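Local coordinates for endoglycosidase (PDB 6Q64), which is a family 18 glycoside hydrolase that probably acts as an endoglycosidase on complex N-glycans, cleaving O-glycosidic bonds, at residues D188-Y193 / I252-W257; Q141-G146 / Q151-E156. The protein carries 1 engineered substitution. One frame throughout, in Å; residues are numbered along the deposited sequence.

Interaction 1. Residues D188-Y193 / I252-W257; sequences DYQPGY and IYQAYW. Engineered in segment 188-193: Gln190 (natural residue Glu).
A bend at chi2 (92°) swings the amide of Gln254 toward strand 184-189, while Gln190 reaches out from the other direction with an extended chain beyond CG (chi2 166°). The two amides meet at the carboxyl-terminal ends of parallel strands in the family 18 TIM barrel, across the strand 230-235 that separates them. Asp188 and Gln190 end the DxxDxDxE signature of family 18, whose last position holds the glutamate that acts as general acid in the family; here it is an engineered glutamine. The contact is small, burying 64 Å² in all, because only side chains bridge the gap: even the nearest alpha carbons, CA of Asp188 and CA of Ile252, are 9.1 Å apart.

As modelled, OE1 of Gln190 lies 2.7 Å from OE1 of Gln254, but the Gln190 amide is probably flipped, so the atom facing Gln254 is doubtful; turned back, the pair may be a hydrogen bond. Gln254 suits this place because its NE2 donates a hydrogen bond to Asp234 on the intervening strand, which should limit rotation of the amide and leaves OE1 directed at the Gln190 side chain. Asp188 borders the same polar cluster, its OD1 4.2 Å from OE1 of Gln254.

Beyond the strand, Gln190 to Tyr193 form a type II turn, with Gly192 taking the positive phi that a residue without a side chain adopts easily. The aliphatic parts of both glutamines meet tyrosine rings, one at an edge and one over a face: CG of Gln190 lies in plane beside Tyr193, and CB of Gln254 sits 3.7 Å above the centre of the Tyr256 ring.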
ATOM      1  N   ASP A 188       3.404   6.593  -5.634  1.00 80.82           N
ATOM      2  CA  ASP A 188       2.156   7.362  -5.887  1.00 85.78           C
ATOM      3  C   ASP A 188       2.341   8.021  -7.255  1.00 84.91           C
ATOM      4  O   ASP A 188       3.014   9.094  -7.314  1.00 83.79           O
ATOM      5  CB  ASP A 188       1.830   8.365  -4.767  1.00 91.44           C
ATOM      6  CG  ASP A 188       0.442   9.002  -4.865  1.00 98.87           C
ATOM      7  OD1 ASP A 188      -0.267   8.735  -5.860  1.00101.29           O
ATOM      8  OD2 ASP A 188       0.068   9.778  -3.941  1.00111.08           O
ATOM      9  N   TYR A 189       1.785   7.396  -8.306  1.00 82.05           N
ATOM     10  CA  TYR A 189       1.941   7.812  -9.733  1.00 82.39           C
ATOM     11  C   TYR A 189       0.651   8.469 -10.224  1.00 79.79           C
ATOM     12  O   TYR A 189      -0.328   7.727 -10.408  1.00 78.41           O
ATOM     13  CB  TYR A 189       2.351   6.622 -10.608  1.00 80.70           C
ATOM     14  CG  TYR A 189       3.100   6.984 -11.868  1.00 84.66           C
ATOM     15  CD1 TYR A 189       4.381   7.508 -11.811  1.00 87.53           C
ATOM     16  CD2 TYR A 189       2.541   6.786 -13.128  1.00 88.69           C
ATOM     17  CE1 TYR A 189       5.084   7.832 -12.960  1.00 91.70           C
ATOM     18  CE2 TYR A 189       3.232   7.092 -14.290  1.00 88.93           C
ATOM     19  CZ  TYR A 189       4.508   7.629 -14.203  1.00 94.43           C
ATOM     20  OH  TYR A 189       5.212   7.929 -15.333  1.00102.63           O
ATOM     21  N   GLN A 190       0.669   9.798 -10.428  1.00 87.19           N
ATOM     22  CA  GLN A 190      -0.532  10.601 -10.791  1.00 93.86           C
ATOM     23  C   GLN A 190      -0.165  11.712 -11.774  1.00 97.49           C
ATOM     24  O   GLN A 190      -0.454  12.883 -11.540  1.00101.09           O
ATOM     25  CB  GLN A 190      -1.218  11.114  -9.520  1.00101.12           C
ATOM     26  CG  GLN A 190      -2.417  10.260  -9.133  1.00104.11           C
ATOM     27  CD  GLN A 190      -2.910  10.511  -7.735  1.00107.28           C
ATOM     28  OE1 GLN A 190      -2.967   9.603  -6.909  1.00110.00           O
ATOM     29  NE2 GLN A 190      -3.262  11.757  -7.465  1.00111.46           N
ATOM     30  N   PRO A 191       0.386  11.375 -12.965  1.00 96.72           N
ATOM     31  CA  PRO A 191       0.454  12.339 -14.059  1.00 96.35           C
ATOM     32  C   PRO A 191      -0.995  12.422 -14.523  1.00 96.50           C
ATOM     33  O   PRO A 191      -1.712  11.480 -14.290  1.00 95.34           O
ATOM     34  CB  PRO A 191       1.362  11.651 -15.070  1.00 96.73           C
ATOM     35  CG  PRO A 191       1.034  10.174 -14.861  1.00 92.68           C
ATOM     36  CD  PRO A 191       0.880  10.044 -13.365  1.00 90.46           C
ATOM     37  N   GLY A 192      -1.424  13.538 -15.089  1.00104.72           N
ATOM     38  CA  GLY A 192      -2.813  13.631 -15.581  1.00109.61           C
ATOM     39  C   GLY A 192      -3.842  13.506 -14.464  1.00106.89           C
ATOM     40  O   GLY A 192      -5.027  13.319 -14.780  1.00103.81           O
ATOM     41  N   TYR A 193      -3.402  13.574 -13.204  1.00108.66           N
ATOM     42  CA  TYR A 193      -4.147  14.255 -12.118  1.00109.86           C
ATOM     43  C   TYR A 193      -3.283  15.397 -11.565  1.00109.07           C
ATOM     44  O   TYR A 193      -3.366  15.682 -10.376  1.00114.90           O
ATOM     45  CB  TYR A 193      -4.608  13.238 -11.080  1.00109.71           C
ATOM     46  CG  TYR A 193      -5.544  12.200 -11.629  1.00113.81           C
ATOM     47  CD1 TYR A 193      -6.615  12.541 -12.445  1.00118.84           C
ATOM     48  CD2 TYR A 193      -5.362  10.863 -11.322  1.00122.56           C
ATOM     49  CE1 TYR A 193      -7.464  11.573 -12.965  1.00122.46           C
ATOM     50  CE2 TYR A 193      -6.211   9.884 -11.812  1.00121.26           C
ATOM     51  CZ  TYR A 193      -7.263  10.240 -12.635  1.00122.33           C
ATOM     52  OH  TYR A 193      -8.079   9.257 -13.107  1.00116.80           O
ATOM     53  N   ILE A 252      -2.569  -0.352  -7.071  1.00 63.78           N
ATOM     54  CA  ILE A 252      -3.417   0.199  -5.972  1.00 65.93           C
ATOM     55  C   ILE A 252      -4.166   1.394  -6.517  1.00 63.16           C
ATOM     56  O   ILE A 252      -3.504   2.366  -6.973  1.00 68.00           O
ATOM     57  CB  ILE A 252      -2.596   0.583  -4.723  1.00 67.84           C
ATOM     58  CG1 ILE A 252      -1.638  -0.538  -4.312  1.00 71.60           C
ATOM     59  CG2 ILE A 252      -3.523   0.984  -3.597  1.00 62.78           C
ATOM     60  CD1 ILE A 252      -0.929  -0.278  -3.009  1.00 74.28           C
ATOM     61  N   TYR A 253      -5.480   1.322  -6.472  1.00 60.23           N
ATOM     62  CA  TYR A 253      -6.333   2.382  -7.040  1.00 66.40           C
ATOM     63  C   TYR A 253      -7.057   3.095  -5.899  1.00 68.52           C
ATOM     64  O   TYR A 253      -7.498   2.474  -4.938  1.00 67.45           O
ATOM     65  CB  TYR A 253      -7.304   1.831  -8.088  1.00 68.66           C
ATOM     66  CG  TYR A 253      -6.690   1.099  -9.263  1.00 68.38           C
ATOM     67  CD1 TYR A 253      -6.268  -0.204  -9.146  1.00 69.88           C
ATOM     68  CD2 TYR A 253      -6.592   1.676 -10.509  1.00 67.60           C
ATOM     69  CE1 TYR A 253      -5.747  -0.893 -10.224  1.00 75.65           C
ATOM     70  CE2 TYR A 253      -6.050   1.011 -11.590  1.00 69.41           C
ATOM     71  CZ  TYR A 253      -5.637  -0.288 -11.457  1.00 72.29           C
ATOM     72  OH  TYR A 253      -5.157  -1.010 -12.512  1.00 77.07           O
ATOM     73  N   GLN A 254      -7.134   4.409  -6.054  1.00 71.27           N
ATOM     74  CA  GLN A 254      -7.993   5.322  -5.299  1.00 69.62           C
ATOM     75  C   GLN A 254      -9.397   5.243  -5.882  1.00 68.79           C
ATOM     76  O   GLN A 254      -9.744   6.129  -6.631  1.00 77.81           O
ATOM     77  CB  GLN A 254      -7.430   6.735  -5.421  1.00 72.59           C
ATOM     78  CG  GLN A 254      -6.251   7.000  -4.513  1.00 77.00           C
ATOM     79  CD  GLN A 254      -4.906   6.742  -5.134  1.00 80.11           C
ATOM     80  OE1 GLN A 254      -4.349   7.580  -5.835  1.00 93.74           O
ATOM     81  NE2 GLN A 254      -4.329   5.609  -4.794  1.00 80.35           N
ATOM     82  N   ALA A 255     -10.209   4.277  -5.463  1.00 69.20           N
ATOM     83  CA  ALA A 255     -11.639   4.166  -5.863  1.00 71.75           C
ATOM     84  C   ALA A 255     -12.530   4.969  -4.908  1.00 72.61           C
ATOM     85  O   ALA A 255     -13.582   4.446  -4.474  1.00 72.77           O
ATOM     86  CB  ALA A 255     -12.068   2.714  -5.894  1.00 70.74           C
ATOM     87  N   TYR A 256     -12.153   6.209  -4.619  1.00 73.30           N
ATOM     88  CA  TYR A 256     -12.821   7.029  -3.574  1.00 74.33           C
ATOM     89  C   TYR A 256     -14.278   7.348  -3.992  1.00 77.25           C
ATOM     90  O   TYR A 256     -15.211   7.008  -3.219  1.00 80.34           O
ATOM     91  CB  TYR A 256     -12.009   8.296  -3.286  1.00 72.16           C
ATOM     92  CG  TYR A 256     -10.558   8.150  -2.861  1.00 67.69           C
ATOM     93  CD1 TYR A 256     -10.035   7.014  -2.260  1.00 63.15           C
ATOM     94  CD2 TYR A 256      -9.712   9.239  -2.998  1.00 68.85           C
ATOM     95  CE1 TYR A 256      -8.709   6.967  -1.833  1.00 64.93           C
ATOM     96  CE2 TYR A 256      -8.388   9.207  -2.585  1.00 69.39           C
ATOM     97  CZ  TYR A 256      -7.880   8.074  -1.981  1.00 69.85           C
ATOM     98  OH  TYR A 256      -6.550   8.108  -1.618  1.00 74.69           O
ATOM     99  N   TRP A 257     -14.506   7.959  -5.167  1.00 80.13           N
ATOM    100  CA  TRP A 257     -15.819   8.589  -5.499  1.00 81.44           C
ATOM    101  C   TRP A 257     -16.635   7.750  -6.491  1.00 78.50           C
ATOM    102  O   TRP A 257     -17.679   8.237  -6.957  1.00 86.53           O
ATOM    103  CB  TRP A 257     -15.623  10.023  -6.008  1.00 87.82           C
ATOM    104  CG  TRP A 257     -14.526  10.720  -5.274  1.00 90.27           C
ATOM    105  CD1 TRP A 257     -13.356  11.221  -5.771  1.00 91.54           C
ATOM    106  CD2 TRP A 257     -14.473  10.906  -3.855  1.00 95.01           C
ATOM    107  NE1 TRP A 257     -12.579  11.719  -4.761  1.00 93.71           N
ATOM    108  CE2 TRP A 257     -13.247  11.554  -3.572  1.00 98.33           C
ATOM    109  CE3 TRP A 257     -15.355  10.604  -2.811  1.00 90.28           C
ATOM    110  CZ2 TRP A 257     -12.894  11.924  -2.277  1.00 93.31           C
ATOM    111  CZ3 TRP A 257     -14.984  10.935  -1.533  1.00 91.16           C
ATOM    112  CH2 TRP A 257     -13.780  11.597  -1.278  1.00 92.66           C
TER

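Interaction 2. Residues Q141-G146 / Q151-E156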
ATOM      1  N   GLN A 141      11.879  14.631  -2.784  1.00119.00           N
ATOM      2  CA  GLN A 141      11.861  14.250  -1.345  1.00119.42           C
ATOM      3  C   GLN A 141      13.195  13.630  -0.928  1.00117.03           C
ATOM      4  O   GLN A 141      13.275  13.211   0.224  1.00119.51           O
ATOM      5  CB  GLN A 141      10.771  13.217  -1.007  1.00118.48           C
ATOM      6  CG  GLN A 141       9.354  13.643  -1.376  1.00118.93           C
ATOM      7  CD  GLN A 141       8.824  14.683  -0.424  1.00123.75           C
ATOM      8  OE1 GLN A 141       8.329  14.361   0.655  1.00127.70           O
ATOM      9  NE2 GLN A 141       8.941  15.946  -0.806  1.00125.01           N
ATOM     10  N   LEU A 142      14.183  13.514  -1.815  1.00114.23           N
ATOM     11  CA  LEU A 142      15.544  13.075  -1.407  1.00113.98           C
ATOM     12  C   LEU A 142      16.537  14.147  -1.828  1.00114.37           C
ATOM     13  O   LEU A 142      17.761  13.899  -1.748  1.00112.36           O
ATOM     14  CB  LEU A 142      15.901  11.726  -2.036  1.00114.78           C
ATOM     15  CG  LEU A 142      15.147  10.495  -1.524  1.00113.93           C
ATOM     16  CD1 LEU A 142      15.728   9.232  -2.152  1.00113.45           C
ATOM     17  CD2 LEU A 142      15.189  10.381  -0.003  1.00114.49           C
ATOM     18  N   THR A 143      16.025  15.305  -2.237  1.00115.21           N
ATOM     19  CA  THR A 143      16.881  16.404  -2.746  1.00121.02           C
ATOM     20  C   THR A 143      17.158  17.278  -1.525  1.00123.58           C
ATOM     21  O   THR A 143      16.226  17.805  -0.918  1.00118.73           O
ATOM     22  CB  THR A 143      16.326  16.965  -4.079  1.00122.07           C
ATOM     23  OG1 THR A 143      16.893  18.255  -4.313  1.00124.92           O
ATOM     24  CG2 THR A 143      14.813  17.025  -4.196  1.00119.61           C
ATOM     25  N   PRO A 144      18.439  17.382  -1.077  1.00130.35           N
ATOM     26  CA  PRO A 144      18.776  18.075   0.162  1.00135.02           C
ATOM     27  C   PRO A 144      18.530  19.584   0.050  1.00142.72           C
ATOM     28  O   PRO A 144      18.435  20.070  -1.076  1.00139.98           O
ATOM     29  CB  PRO A 144      20.275  17.777   0.382  1.00135.37           C
ATOM     30  CG  PRO A 144      20.820  17.442  -0.975  1.00132.83           C
ATOM     31  CD  PRO A 144      19.647  16.859  -1.739  1.00132.11           C
ATOM     32  N   LYS A 145      18.425  20.250   1.214  1.00153.50           N
ATOM     33  CA  LYS A 145      18.608  21.719   1.391  1.00159.25           C
ATOM     34  C   LYS A 145      17.467  22.474   0.691  1.00154.07           C
ATOM     35  O   LYS A 145      16.292  22.107   0.902  1.00145.20           O
ATOM     36  CB  LYS A 145      19.958  22.166   0.799  1.00169.17           C
ATOM     37  CG  LYS A 145      21.200  21.434   1.292  1.00175.62           C
ATOM     38  CD  LYS A 145      21.788  22.012   2.564  1.00183.70           C
ATOM     39  CE  LYS A 145      21.750  21.031   3.719  1.00181.32           C
ATOM     40  NZ  LYS A 145      22.438  21.586   4.906  1.00186.53           N
ATOM     41  N   GLY A 146      17.832  23.568   0.010  1.00154.99           N
ATOM     42  CA  GLY A 146      17.296  24.032  -1.280  1.00152.58           C
ATOM     43  C   GLY A 146      18.425  24.052  -2.298  1.00155.01           C
ATOM     44  O   GLY A 146      18.903  25.148  -2.633  1.00152.76           O
ATOM     45  N   GLN A 151      20.105  19.711 -11.127  1.00140.61           N
ATOM     46  CA  GLN A 151      21.557  19.918 -10.880  1.00147.59           C
ATOM     47  C   GLN A 151      22.064  18.766 -10.019  1.00145.21           C
ATOM     48  O   GLN A 151      23.003  18.054 -10.446  1.00141.67           O
ATOM     49  CB  GLN A 151      21.841  21.268 -10.220  1.00153.42           C
ATOM     50  CG  GLN A 151      21.560  22.436 -11.153  1.00157.91           C
ATOM     51  CD  GLN A 151      22.472  23.614 -10.918  1.00163.96           C
ATOM     52  OE1 GLN A 151      22.514  24.185  -9.832  1.00165.14           O
ATOM     53  NE2 GLN A 151      23.197  24.000 -11.957  1.00164.73           N
ATOM     54  N   TYR A 152      21.432  18.578  -8.863  1.00147.07           N
ATOM     55  CA  TYR A 152      21.907  17.614  -7.844  1.00148.08           C
ATOM     56  C   TYR A 152      21.969  16.214  -8.461  1.00142.90           C
ATOM     57  O   TYR A 152      22.935  15.461  -8.210  1.00144.28           O
ATOM     58  CB  TYR A 152      21.031  17.593  -6.587  1.00145.67           C
ATOM     59  CG  TYR A 152      21.561  16.604  -5.584  1.00144.60           C
ATOM     60  CD1 TYR A 152      22.891  16.666  -5.199  1.00148.35           C
ATOM     61  CD2 TYR A 152      20.785  15.567  -5.089  1.00141.26           C
ATOM     62  CE1 TYR A 152      23.434  15.748  -4.321  1.00147.45           C
ATOM     63  CE2 TYR A 152      21.312  14.635  -4.207  1.00141.61           C
ATOM     64  CZ  TYR A 152      22.642  14.733  -3.823  1.00145.03           C
ATOM     65  OH  TYR A 152      23.213  13.854  -2.957  1.00144.62           O
ATOM     66  N   TRP A 153      20.960  15.870  -9.250  1.00134.86           N
ATOM     67  CA  TRP A 153      20.690  14.459  -9.600  1.00131.20           C
ATOM     68  C   TRP A 153      21.376  14.095 -10.923  1.00134.75           C
ATOM     69  O   TRP A 153      21.972  13.000 -10.977  1.00133.70           O
ATOM     70  CB  TRP A 153      19.177  14.224  -9.585  1.00126.66           C
ATOM     71  CG  TRP A 153      18.637  14.106  -8.188  1.00124.37           C
ATOM     72  CD1 TRP A 153      17.815  14.980  -7.532  1.00123.63           C
ATOM     73  CD2 TRP A 153      18.938  13.058  -7.245  1.00121.00           C
ATOM     74  NE1 TRP A 153      17.563  14.530  -6.261  1.00122.05           N
ATOM     75  CE2 TRP A 153      18.246  13.359  -6.055  1.00120.00           C
ATOM     76  CE3 TRP A 153      19.717  11.895  -7.292  1.00118.55           C
ATOM     77  CZ2 TRP A 153      18.315  12.534  -4.936  1.00118.87           C
ATOM     78  CZ3 TRP A 153      19.797  11.087  -6.182  1.00115.20           C
ATOM     79  CH2 TRP A 153      19.106  11.410  -5.018  1.00116.62           C
ATOM     80  N   VAL A 154      21.355  15.000 -11.913  1.00139.12           N
ATOM     81  CA  VAL A 154      21.720  14.694 -13.333  1.00140.13           C
ATOM     82  C   VAL A 154      23.237  14.854 -13.536  1.00144.13           C
ATOM     83  O   VAL A 154      23.886  13.809 -13.756  1.00140.58           O
ATOM     84  CB  VAL A 154      20.891  15.527 -14.337  1.00140.67           C
ATOM     85  CG1 VAL A 154      21.306  15.273 -15.783  1.00140.32           C
ATOM     86  CG2 VAL A 154      19.392  15.284 -14.169  1.00135.53           C
ATOM     87  N   GLU A 155      23.786  16.081 -13.520  1.00151.19           N
ATOM     88  CA  GLU A 155      25.259  16.297 -13.699  1.00158.15           C
ATOM     89  C   GLU A 155      25.988  15.884 -12.414  1.00154.16           C
ATOM     90  O   GLU A 155      27.018  15.172 -12.522  1.00145.86           O
ATOM     91  CB  GLU A 155      25.679  17.720 -14.109  1.00165.84           C
ATOM     92  CG  GLU A 155      24.821  18.856 -13.568  1.00168.50           C
ATOM     93  CD  GLU A 155      23.853  19.457 -14.580  1.00169.37           C
ATOM     94  OE1 GLU A 155      24.209  19.504 -15.787  1.00167.01           O
ATOM     95  OE2 GLU A 155      22.749  19.884 -14.159  1.00166.22           O
ATOM     96  N   GLU A 156      25.458  16.302 -11.255  1.00156.90           N
ATOM     97  CA  GLU A 156      26.147  16.183  -9.941  1.00163.77           C
ATOM     98  C   GLU A 156      26.148  14.724  -9.456  1.00157.74           C
ATOM     99  O   GLU A 156      27.012  14.403  -8.616  1.00157.15           O
ATOM    100  CB  GLU A 156      25.546  17.156  -8.917  1.00168.58           C
ATOM    101  CG  GLU A 156      25.893  18.617  -9.201  1.00174.18           C
ATOM    102  CD  GLU A 156      25.639  19.603  -8.073  1.00174.10           C
ATOM    103  OE1 GLU A 156      25.268  19.149  -6.942  1.00169.41           O
ATOM    104  OE2 GLU A 156      25.817  20.824  -8.331  1.00174.82           O
TER
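Trp153 sets its ring edge against Leu142 and Thr143, while its neighbour on helix 149-155, Tyr152, offers a ring face to Pro144; the three partners belong to the loop that leads from strand 128-135 to this helix. It is a local contact on the outside of the TIM barrel, in which an excursion of the chain folds back on itself.

The indole of Trp153 can be followed outward. From CB, chi1 of -77° sets CG anti to the carbonyl carbon and directs the ring at the loop. On the five-membered ring, NE1 comes 3.5 Å from CB of Thr143, which lies at the ring's edge. Farther out, CZ2 meets Leu142 twice, with the carbonyl O at 3.5 Å and CB at 3.9 Å; the carbonyl O again stands near the ring plane. One indole face is taken by the neighbouring tyrosine, whose CD2 lies 3.5 Å above it toward the rim. Tyr169 of helix 162-179 adds an edge-to-face ring contact, and Leu142 touches that helix as well.

Pro144 meets Tyr152 differently, from above. Its CD lies over one face, 4.0 Å from the centroid of the Tyr152 ring and 26° off the normal, a CH-pi contact in which the two side chains cross at about a right angle. Proline suits this position because its CD, next to the ring nitrogen, carries somewhat polarised hydrogens.

With an alanine at Trp153 the indole would be gone, which would probably open a gap between Leu142, Thr143 and Tyr169 and leave the loop freer to move. The contact rests mainly on shape and dispersion, probably helped by the weakly positive rim of the indole, which can accommodate the Leu142 carbonyl edge-on.

Interaction 1 sits at the mouth of the barrel and interaction 2 on its periphery. Interaction 1 is centred 13 Å from the middle of the chain, at the strand ends where family 18 enzymes have their active site; interaction 2 lies 27 Å from the middle, in an outlying loop and helix. Their centres are 27 Å apart and their nearest atoms about 10 Å, so they do not touch. The chain nevertheless connects them: strand 128-135 runs into the loop of interaction 2 and pairs beside strand 184-189, where Ile135 shares backbone hydrogen bonding with Asp188. Helix 162-179, against which Leu142 and Trp153 pack, then leads back to that strand.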